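Local structure of protein TP_0956 (Treponema pallidum subsp. pallidum, 3U64) at residues M78-F83 and K108-G113; G113-L118 and T160-A165; Y156-G161 and V183-R188. The protein is a TRAP transporter T component (TatT), a treponemal lipoprotein with tetratricopeptide-type helical repeats that probably works through protein-protein interaction in solute uptake. All blocks are in the same frame, centred on the assembly; numbering follows the deposited sequence.

Contact 1: residues M78-F83 and K108-G113; sequences MYANAF and KLYLRG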
loop_
_atom_site.group_PDB
_atom_site.type_symbol
_atom_site.label_atom_id
_atom_site.label_comp_id
_atom_site.label_asym_id
_atom_site.label_seq_id
_atom_site.Cartn_x
_atom_site.Cartn_y
_atom_site.Cartn_z
ATOM N N MET A 78 2.320 17.350 -1.346
ATOM C CA MET A 78 3.192 16.812 -0.296
ATOM C C MET A 78 3.592 15.381 -0.597
ATOM O O MET A 78 4.755 15.004 -0.441
ATOM C CB MET A 78 2.498 16.879 1.057
ATOM C CG MET A 78 1.994 18.279 1.367
ATOM S SD MET A 78 1.353 18.422 3.049
ATOM C CE MET A 78 2.903 18.519 3.958
ATOM N N TYR A 79 2.623 14.576 -1.016
ATOM C CA TYR A 79 2.952 13.241 -1.464
ATOM C C TYR A 79 3.956 13.290 -2.618
ATOM O O TYR A 79 4.957 12.576 -2.608
ATOM C CB TYR A 79 1.706 12.496 -1.911
ATOM C CG TYR A 79 1.998 11.084 -2.306
ATOM C CD1 TYR A 79 2.121 10.094 -1.343
ATOM C CD2 TYR A 79 2.160 10.733 -3.647
ATOM C CE1 TYR A 79 2.393 8.788 -1.688
ATOM C CE2 TYR A 79 2.426 9.428 -4.011
ATOM C CZ TYR A 79 2.544 8.455 -3.023
ATOM O OH TYR A 79 2.823 7.149 -3.366
ATOM N N ALA A 80 3.691 14.121 -3.620
ATOM C CA ALA A 80 4.585 14.147 -4.777
ATOM C C ALA A 80 6.018 14.416 -4.334
ATOM O O ALA A 80 6.959 13.806 -4.830
ATOM C CB ALA A 80 4.142 15.184 -5.783
ATOM N N ASN A 81 6.184 15.335 -3.395
ATOM C CA ASN A 81 7.521 15.672 -2.946
ATOM C C ASN A 81 8.152 14.568 -2.108
ATOM O O ASN A 81 9.208 14.038 -2.439
ATOM C CB ASN A 81 7.516 16.958 -2.133
ATOM C CG ASN A 81 8.862 17.223 -1.483
ATOM O OD1 ASN A 81 9.890 16.756 -1.962
ATOM N ND2 ASN A 81 8.859 17.959 -0.387
ATOM N N ALA A 82 7.493 14.240 -1.008
ATOM C CA ALA A 82 8.058 13.314 -0.038
ATOM C C ALA A 82 8.177 11.880 -0.556
ATOM O O ALA A 82 9.128 11.192 -0.223
ATOM C CB ALA A 82 7.254 13.352 1.262
ATOM N N PHE A 83 7.230 11.425 -1.375
ATOM C CA PHE A 83 7.210 10.004 -1.716
ATOM C C PHE A 83 7.390 9.664 -3.188
ATOM O O PHE A 83 7.404 8.494 -3.563
ATOM C CB PHE A 83 5.982 9.324 -1.094
ATOM C CG PHE A 83 5.948 9.451 0.401
ATOM C CD1 PHE A 83 6.860 8.751 1.183
ATOM C CD2 PHE A 83 5.047 10.305 1.026
ATOM C CE1 PHE A 83 6.865 8.883 2.567
ATOM C CE2 PHE A 83 5.042 10.451 2.419
ATOM C CZ PHE A 83 5.947 9.741 3.186
ATOM N N LYS A 108 3.695 15.583 -12.823
ATOM C CA LYS A 108 2.260 15.455 -13.090
ATOM C C LYS A 108 1.425 15.528 -11.817
ATOM O O LYS A 108 0.343 16.100 -11.813
ATOM C CB LYS A 108 1.948 14.162 -13.860
ATOM C CG LYS A 108 2.472 14.171 -15.303
ATOM C CD LYS A 108 2.058 12.912 -16.053
ATOM C CE LYS A 108 2.699 12.836 -17.430
ATOM N NZ LYS A 108 4.101 12.329 -17.362
ATOM N N LEU A 109 1.934 14.943 -10.742
ATOM C CA LEU A 109 1.267 15.013 -9.444
ATOM C C LEU A 109 1.273 16.438 -8.855
ATOM O O LEU A 109 0.269 16.883 -8.294
ATOM C CB LEU A 109 1.878 14.001 -8.465
ATOM C CG LEU A 109 1.583 12.516 -8.743
ATOM C CD1 LEU A 109 2.072 11.645 -7.614
ATOM C CD2 LEU A 109 0.105 12.219 -8.981
ATOM N N TYR A 110 2.390 17.155 -8.975
ATOM C CA TYR A 110 2.403 18.556 -8.552
ATOM C C TYR A 110 1.288 19.329 -9.262
ATOM O O TYR A 110 0.537 20.092 -8.643
ATOM C CB TYR A 110 3.753 19.204 -8.853
ATOM C CG TYR A 110 4.853 18.792 -7.898
ATOM C CD1 TYR A 110 4.611 18.698 -6.525
ATOM C CD2 TYR A 110 6.135 18.492 -8.365
ATOM C CE1 TYR A 110 5.619 18.324 -5.646
ATOM C CE2 TYR A 110 7.151 18.117 -7.487
ATOM C CZ TYR A 110 6.886 18.039 -6.133
ATOM O OH TYR A 110 7.871 17.670 -5.258
ATOM N N LEU A 111 1.169 19.101 -10.565
ATOM C CA LEU A 111 0.251 19.869 -11.368
ATOM C C LEU A 111 -1.184 19.488 -11.053
ATOM O O LEU A 111 -2.062 20.350 -11.052
ATOM C CB LEU A 111 0.539 19.675 -12.847
ATOM C CG LEU A 111 1.816 20.303 -13.400
ATOM C CD1 LEU A 111 2.053 19.787 -14.812
ATOM C CD2 LEU A 111 1.726 21.803 -13.416
ATOM N N ARG A 112 -1.430 18.207 -10.786
ATOM C CA ARG A 112 -2.780 17.778 -10.413
ATOM C C ARG A 112 -3.125 18.422 -9.077
ATOM O O ARG A 112 -4.236 18.917 -8.888
ATOM C CB ARG A 112 -2.880 16.247 -10.321
ATOM C CG ARG A 112 -4.263 15.710 -9.899
ATOM C CD ARG A 112 -4.215 14.231 -9.499
ATOM N NE ARG A 112 -3.741 13.393 -10.600
ATOM C CZ ARG A 112 -3.665 12.065 -10.568
ATOM N NH1 ARG A 112 -4.035 11.392 -9.491
ATOM N NH2 ARG A 112 -3.214 11.405 -11.620
ATOM N N GLY A 113 -2.159 18.403 -8.156
ATOM C CA GLY A 113 -2.312 19.021 -6.852
ATOM C C GLY A 113 -2.569 20.512 -6.971
ATOM O O GLY A 113 -3.494 21.043 -6.350
#
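Ala80 and Leu109, their CA atoms 5.8 Å apart, mark the nearest backbone approach of segments 78-83 and 108-113, two antiparallel helical segments whose axes pass at 8.7 Å with 157° between their directions. They lie on helices 66-89 and 96-124, which follow one another in the chain and form a helical hairpin within an all-helical fold of the tetratricopeptide-repeat clan. The Ala80 methyl is the small group at the centre. On one flank its CB meets Leu109 CB at 3.7 Å; on the other it lies over a face of the Tyr110 ring, in a CH-pi contact with CB 3.9 Å from the ring centroid. The methyl is displaced from the ring normal by 28°, toward the CD1-CE1 side, and Ala80 CB approaches Tyr110 CE1 to 3.5 Å. With CG anti to its own carbonyl carbon (chi1 -75°), Tyr110 swings its ring across the gap between the helices and over this methyl. The hydroxyl then stops against Asn81, with Tyr110 OH 3.2 Å from Asn81 CB. This is packing, for the angle to the backbone N of Asn81 is too poor for a hydrogen bond; the polar partner of the hydroxyl is Gln85 OE1, one helical turn further on. On the other flank Leu52 of helix 41-61 touches Tyr79, and Leu43 of the second subunit packs on both Tyr79 and Leu109. There the Leu109 branch touches the Tyr79 ring at its edge, near the ring plane, with Leu109 CD1 4.1 Å from Tyr79 CD2.

Contact 2: residues G113-L118 and T160-A165; sequences GARYAL and TGYVAA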
loop_
_atom_site.group_PDB
_atom_site.type_symbol
_atom_site.label_atom_id
_atom_site.label_comp_id
_atom_site.label_asym_id
_atom_site.label_seq_id
_atom_site.Cartn_x
_atom_site.Cartn_y
_atom_site.Cartn_z
ATOM N N GLY A 113 -2.159 18.403 -8.156
ATOM C CA GLY A 113 -2.312 19.021 -6.852
ATOM C C GLY A 113 -2.569 20.512 -6.971
ATOM O O GLY A 113 -3.494 21.043 -6.350
ATOM N N ALA A 114 -1.779 21.197 -7.793
ATOM C CA ALA A 114 -1.968 22.646 -7.938
ATOM C C ALA A 114 -3.340 22.980 -8.503
ATOM O O ALA A 114 -3.968 23.954 -8.086
ATOM C CB ALA A 114 -0.889 23.261 -8.790
ATOM N N ARG A 115 -3.801 22.162 -9.450
ATOM C CA ARG A 115 -5.071 22.397 -10.122
ATOM C C ARG A 115 -6.266 22.113 -9.209
ATOM O O ARG A 115 -7.306 22.775 -9.303
ATOM C CB ARG A 115 -5.170 21.553 -11.399
ATOM C CG ARG A 115 -4.186 21.970 -12.469
ATOM C CD ARG A 115 -4.275 21.120 -13.734
ATOM N NE ARG A 115 -3.020 21.211 -14.480
ATOM C CZ ARG A 115 -2.852 20.800 -15.732
ATOM N NH1 ARG A 115 -3.872 20.271 -16.401
ATOM N NH2 ARG A 115 -1.665 20.932 -16.318
ATOM N N TYR A 116 -6.129 21.102 -8.354
ATOM C CA TYR A 116 -7.137 20.840 -7.337
ATOM C C TYR A 116 -7.267 22.027 -6.376
ATOM O O TYR A 116 -8.376 22.451 -6.064
ATOM C CB TYR A 116 -6.805 19.565 -6.559
ATOM C CG TYR A 116 -7.255 18.296 -7.240
ATOM C CD1 TYR A 116 -8.362 18.284 -8.080
ATOM C CD2 TYR A 116 -6.587 17.104 -7.027
ATOM C CE1 TYR A 116 -8.777 17.106 -8.707
ATOM C CE2 TYR A 116 -6.993 15.930 -7.638
ATOM C CZ TYR A 116 -8.081 15.932 -8.470
ATOM O OH TYR A 116 -8.466 14.755 -9.064
ATOM N N ALA A 117 -6.141 22.569 -5.913
ATOM C CA ALA A 117 -6.182 23.692 -4.964
ATOM C C ALA A 117 -6.721 24.941 -5.646
ATOM O O ALA A 117 -7.480 25.726 -5.056
ATOM C CB ALA A 117 -4.800 23.956 -4.343
ATOM N N LEU A 118 -6.344 25.110 -6.906
ATOM C CA LEU A 118 -6.808 26.250 -7.689
ATOM C C LEU A 118 -8.342 26.262 -7.783
ATOM O O LEU A 118 -8.953 27.321 -7.946
ATOM C CB LEU A 118 -6.186 26.197 -9.081
ATOM C CG LEU A 118 -6.578 27.261 -10.102
ATOM C CD1 LEU A 118 -6.224 28.664 -9.585
ATOM C CD2 LEU A 118 -5.897 26.970 -11.435
ATOM N N THR A 160 2.955 26.968 -5.026
ATOM C CA THR A 160 3.997 25.974 -4.720
ATOM C C THR A 160 3.939 24.795 -5.685
ATOM O O THR A 160 4.971 24.342 -6.160
ATOM C CB THR A 160 3.874 25.466 -3.297
ATOM O OG1 THR A 160 4.078 26.563 -2.392
ATOM C CG2 THR A 160 4.884 24.340 -3.003
ATOM N N GLY A 161 2.728 24.305 -5.970
ATOM C CA GLY A 161 2.552 23.192 -6.887
ATOM C C GLY A 161 3.151 23.491 -8.248
ATOM O O GLY A 161 3.878 22.676 -8.826
ATOM N N TYR A 162 2.870 24.681 -8.761
ATOM C CA TYR A 162 3.370 25.060 -10.078
ATOM C C TYR A 162 4.896 25.261 -10.096
ATOM O O TYR A 162 5.571 24.800 -11.013
ATOM C CB TYR A 162 2.623 26.285 -10.629
ATOM C CG TYR A 162 1.275 25.956 -11.252
ATOM C CD1 TYR A 162 0.087 26.303 -10.617
ATOM C CD2 TYR A 162 1.192 25.288 -12.467
ATOM C CE1 TYR A 162 -1.150 25.999 -11.175
ATOM C CE2 TYR A 162 -0.044 24.995 -13.048
ATOM C CZ TYR A 162 -1.210 25.348 -12.396
ATOM O OH TYR A 162 -2.445 25.049 -12.958
ATOM N N VAL A 163 5.429 25.928 -9.075
ATOM C CA VAL A 163 6.872 26.087 -8.937
ATOM C C VAL A 163 7.591 24.742 -8.772
ATOM O O VAL A 163 8.687 24.555 -9.301
ATOM C CB VAL A 163 7.217 27.001 -7.737
ATOM C CG1 VAL A 163 8.646 26.808 -7.318
ATOM C CG2 VAL A 163 6.947 28.465 -8.094
ATOM N N ALA A 164 6.984 23.807 -8.036
ATOM C CA ALA A 164 7.596 22.494 -7.867
ATOM C C ALA A 164 7.554 21.736 -9.206
ATOM O O ALA A 164 8.498 21.002 -9.538
ATOM C CB ALA A 164 6.923 21.691 -6.743
ATOM N N ALA A 165 6.490 21.934 -9.992
ATOM C CA ALA A 165 6.435 21.269 -11.303
ATOM C C ALA A 165 7.483 21.847 -12.248
ATOM O O ALA A 165 8.116 21.113 -13.006
ATOM C CB ALA A 165 5.027 21.349 -11.928
#
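Ala114 is the first residue of segment 113-118 to touch segment 160-165, and its methyl rests directly on the backbone of Gly161: the two CA atoms are 4.7 Å apart, and Ala114 CB lies 3.9 Å from Gly161 CA. Gly161, having no side chain, leaves room for this methyl where the antiparallel helices, 162° between their directions, bring their axes to 8.8 Å. The same methyl also sits over one face of the Tyr162 ring, a CH-pi contact with Ala114 CB 4.0 Å from the ring centroid and shifted toward the rim, closest to CE1. Tyr162 reaches this place because its CG stands anti to the carbonyl carbon (chi1 -81°), laying the ring across the interface toward helix 96-124. Arg115 comes next. Its extended chain crosses the tyrosine at about a right angle, and the touching atom is apolar: Arg115 CG lies 3.6 Å from Tyr162 OH. The guanidinium and the ring are nearly parallel, 17° apart, yet do not stack, and Arg115 NE is buried here with no polar partner in the model. One turn on, Leu118 points toward the other helix and brings CD2 to 4.2 Å from Tyr162 OH, so the phenol end is lined by Arg115 and Leu118. Thr178 and Ala182 of helix 176-192 also pack on Tyr162, tying a third helix to the pair. Small residues that let antiparallel helices pack closely are a familiar feature of tetratricopeptide-type folds, and the Ala114-Gly161 pair is consistent with that.

Contact 3: residues Y156-G161 and V183-R188; sequences YWVGTG and VMMLER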
loop_
_atom_site.group_PDB
_atom_site.type_symbol
_atom_site.label_atom_id
_atom_site.label_comp_id
_atom_site.label_asym_id
_atom_site.label_seq_id
_atom_site.Cartn_x
_atom_site.Cartn_y
_atom_site.Cartn_z
ATOM N N TYR A 156 -0.800 29.890 -1.637
ATOM C CA TYR A 156 0.473 29.279 -1.288
ATOM C C TYR A 156 0.610 27.911 -1.945
ATOM O O TYR A 156 1.646 27.612 -2.524
ATOM C CB TYR A 156 0.624 29.153 0.237
ATOM C CG TYR A 156 1.766 28.225 0.657
ATOM C CD1 TYR A 156 3.092 28.607 0.506
ATOM C CD2 TYR A 156 1.512 26.966 1.191
ATOM C CE1 TYR A 156 4.133 27.769 0.863
ATOM C CE2 TYR A 156 2.553 26.111 1.556
ATOM C CZ TYR A 156 3.862 26.517 1.384
ATOM O OH TYR A 156 4.908 25.685 1.739
ATOM N N TRP A 157 -0.435 27.087 -1.847
ATOM C CA TRP A 157 -0.373 25.719 -2.342
ATOM C C TRP A 157 -0.381 25.645 -3.872
ATOM O O TRP A 157 0.404 24.906 -4.458
ATOM C CB TRP A 157 -1.447 24.834 -1.678
ATOM C CG TRP A 157 -0.971 24.412 -0.299
ATOM C CD1 TRP A 157 -1.424 24.862 0.906
ATOM C CD2 TRP A 157 0.112 23.508 -0.010
ATOM N NE1 TRP A 157 -0.716 24.268 1.926
ATOM C CE2 TRP A 157 0.244 23.453 1.394
ATOM C CE3 TRP A 157 0.970 22.736 -0.804
ATOM C CZ2 TRP A 157 1.194 22.637 2.026
ATOM C CZ3 TRP A 157 1.931 21.935 -0.170
ATOM C CH2 TRP A 157 2.032 21.897 1.231
ATOM N N VAL A 158 -1.223 26.458 -4.508
ATOM C CA VAL A 158 -1.267 26.543 -5.967
ATOM C C VAL A 158 0.084 27.006 -6.504
ATOM O O VAL A 158 0.672 26.353 -7.373
ATOM C CB VAL A 158 -2.384 27.512 -6.460
ATOM C CG1 VAL A 158 -2.270 27.726 -7.945
ATOM C CG2 VAL A 158 -3.757 26.957 -6.116
ATOM N N GLY A 159 0.586 28.118 -5.969
ATOM C CA GLY A 159 1.867 28.648 -6.400
ATOM C C GLY A 159 2.979 27.626 -6.182
ATOM O O GLY A 159 3.856 27.436 -7.041
ATOM N N THR A 160 2.955 26.968 -5.026
ATOM C CA THR A 160 3.997 25.974 -4.720
ATOM C C THR A 160 3.939 24.795 -5.685
ATOM O O THR A 160 4.971 24.342 -6.160
ATOM C CB THR A 160 3.874 25.466 -3.297
ATOM O OG1 THR A 160 4.078 26.563 -2.392
ATOM C CG2 THR A 160 4.884 24.340 -3.003
ATOM N N GLY A 161 2.728 24.305 -5.970
ATOM C CA GLY A 161 2.552 23.192 -6.887
ATOM C C GLY A 161 3.151 23.491 -8.248
ATOM O O GLY A 161 3.878 22.676 -8.826
ATOM N N VAL A 183 4.195 32.522 -9.311
ATOM C CA VAL A 183 5.008 33.370 -8.462
ATOM C C VAL A 183 4.219 34.585 -8.004
ATOM O O VAL A 183 4.291 34.946 -6.831
ATOM C CB VAL A 183 6.311 33.795 -9.159
ATOM C CG1 VAL A 183 7.094 34.763 -8.278
ATOM C CG2 VAL A 183 7.158 32.558 -9.480
ATOM N N MET A 184 3.448 35.195 -8.909
ATOM C CA MET A 184 2.615 36.338 -8.536
ATOM C C MET A 184 1.589 35.957 -7.459
ATOM O O MET A 184 1.293 36.754 -6.566
ATOM C CB MET A 184 1.920 36.965 -9.759
ATOM C CG MET A 184 2.864 37.611 -10.780
ATOM S SD MET A 184 3.956 38.879 -10.070
ATOM C CE MET A 184 5.528 38.002 -10.067
ATOM N N MET A 185 1.057 34.740 -7.527
ATOM C CA MET A 185 0.196 34.242 -6.456
ATOM C C MET A 185 0.970 34.124 -5.144
ATOM O O MET A 185 0.485 34.522 -4.087
ATOM C CB MET A 185 -0.459 32.907 -6.819
ATOM C CG MET A 185 -1.462 32.996 -7.981
ATOM S SD MET A 185 -2.377 31.442 -8.231
ATOM C CE MET A 185 -1.675 30.859 -9.765
ATOM N N LEU A 186 2.178 33.582 -5.208
ATOM C CA LEU A 186 3.005 33.504 -4.006
ATOM C C LEU A 186 3.301 34.913 -3.450
ATOM O O LEU A 186 3.143 35.174 -2.245
ATOM C CB LEU A 186 4.293 32.718 -4.293
ATOM C CG LEU A 186 4.106 31.204 -4.486
ATOM C CD1 LEU A 186 5.375 30.560 -5.003
ATOM C CD2 LEU A 186 3.665 30.511 -3.198
ATOM N N GLU A 187 3.694 35.830 -4.330
ATOM C CA GLU A 187 3.968 37.201 -3.909
ATOM C C GLU A 187 2.739 37.901 -3.357
ATOM O O GLU A 187 2.855 38.744 -2.468
ATOM C CB GLU A 187 4.566 38.021 -5.042
ATOM C CG GLU A 187 5.947 37.558 -5.394
ATOM C CD GLU A 187 6.559 38.385 -6.482
ATOM O OE1 GLU A 187 5.929 39.383 -6.908
ATOM O OE2 GLU A 187 7.672 38.032 -6.915
ATOM N N ARG A 188 1.563 37.546 -3.859
ATOM C CA ARG A 188 0.341 38.136 -3.325
ATOM C C ARG A 188 0.036 37.621 -1.912
ATOM O O ARG A 188 -0.387 38.391 -1.053
ATOM C CB ARG A 188 -0.844 37.901 -4.257
ATOM C CG ARG A 188 -2.156 38.381 -3.682
ATOM C CD ARG A 188 -2.201 39.903 -3.491
ATOM N NE ARG A 188 -3.551 40.301 -3.073
ATOM C CZ ARG A 188 -3.864 41.435 -2.450
ATOM N NH1 ARG A 188 -2.929 42.326 -2.167
ATOM N NH2 ARG A 188 -5.122 41.681 -2.106
#
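The Tyr156 ring meets Leu186 obliquely, CD1 being 4.2 Å from Leu186 CD2. Over one face, offset toward the rim, stands Thr160 OG1, and at the edge, in the ring plane, is Trp157 NE1. Seen from the indole, Tyr156 CE2 lies over one face, offset toward the rim, so the tyrosine turns its edge to the tryptophan. This cluster borders an antiparallel helix pair of the tetratricopeptide-type fold, formed by helices 152-166 and 176-192; in segments 156-161 and 183-188 their axes come to 8.0 Å with 146° between their directions. The approach is tightest at Gly159, whose CA is 5.5 Å from the CA of Leu186. Lacking a side chain, Gly159 offers bare backbone to the leucine, and Leu186 CG rests 3.9 Å from Gly159 CA. With its CG anti to the carbonyl carbon (chi1 -72°), Leu186 extends its two branches over the neighbouring helix: CD1 lies by the Gly159 carbonyl group, while CD2 reaches back beside Tyr156 and Thr160. On the other flank Met185, bent at its CG-SD bond, sets both SD and CE against Val158; the distance from Val158 CG1 to Met185 CE is 3.7 Å. Around the pair, Val204 of helix 196-211 touches Tyr156 and Thr160, and Leu144 of helix 137-144 touches Met185. The carbonyl beside the leucine branch is doubly gripped: Tyr156 O, 3.6 Å from Leu186 CD2, accepts from the backbone N of Thr160 on one face of its plane and from Thr160 OG1, at 2.7 Å, on the opposite face.

The three contacts join four helices that come in chain order, with the short helices 128-132 and 137-144 between the second and third: contact 1 pairs helix 66-89 with helix 96-124, contact 2 pairs helix 96-124 with helix 152-166, and contact 3 pairs helix 152-166 with helix 176-192. The centre of contact 2 is about 8 Å from the centres of contact 1 and contact 3. Contacts 1 and 2 share Gly113 and touch where Tyr110 packs on Gly161 and Ala164; contacts 2 and 3 share Thr160 and Gly161, with Val158 CG2 pressed against Leu118. The result is a run of four helices, each packed antiparallel on the next of the four, as in tetratricopeptide-repeat proteins.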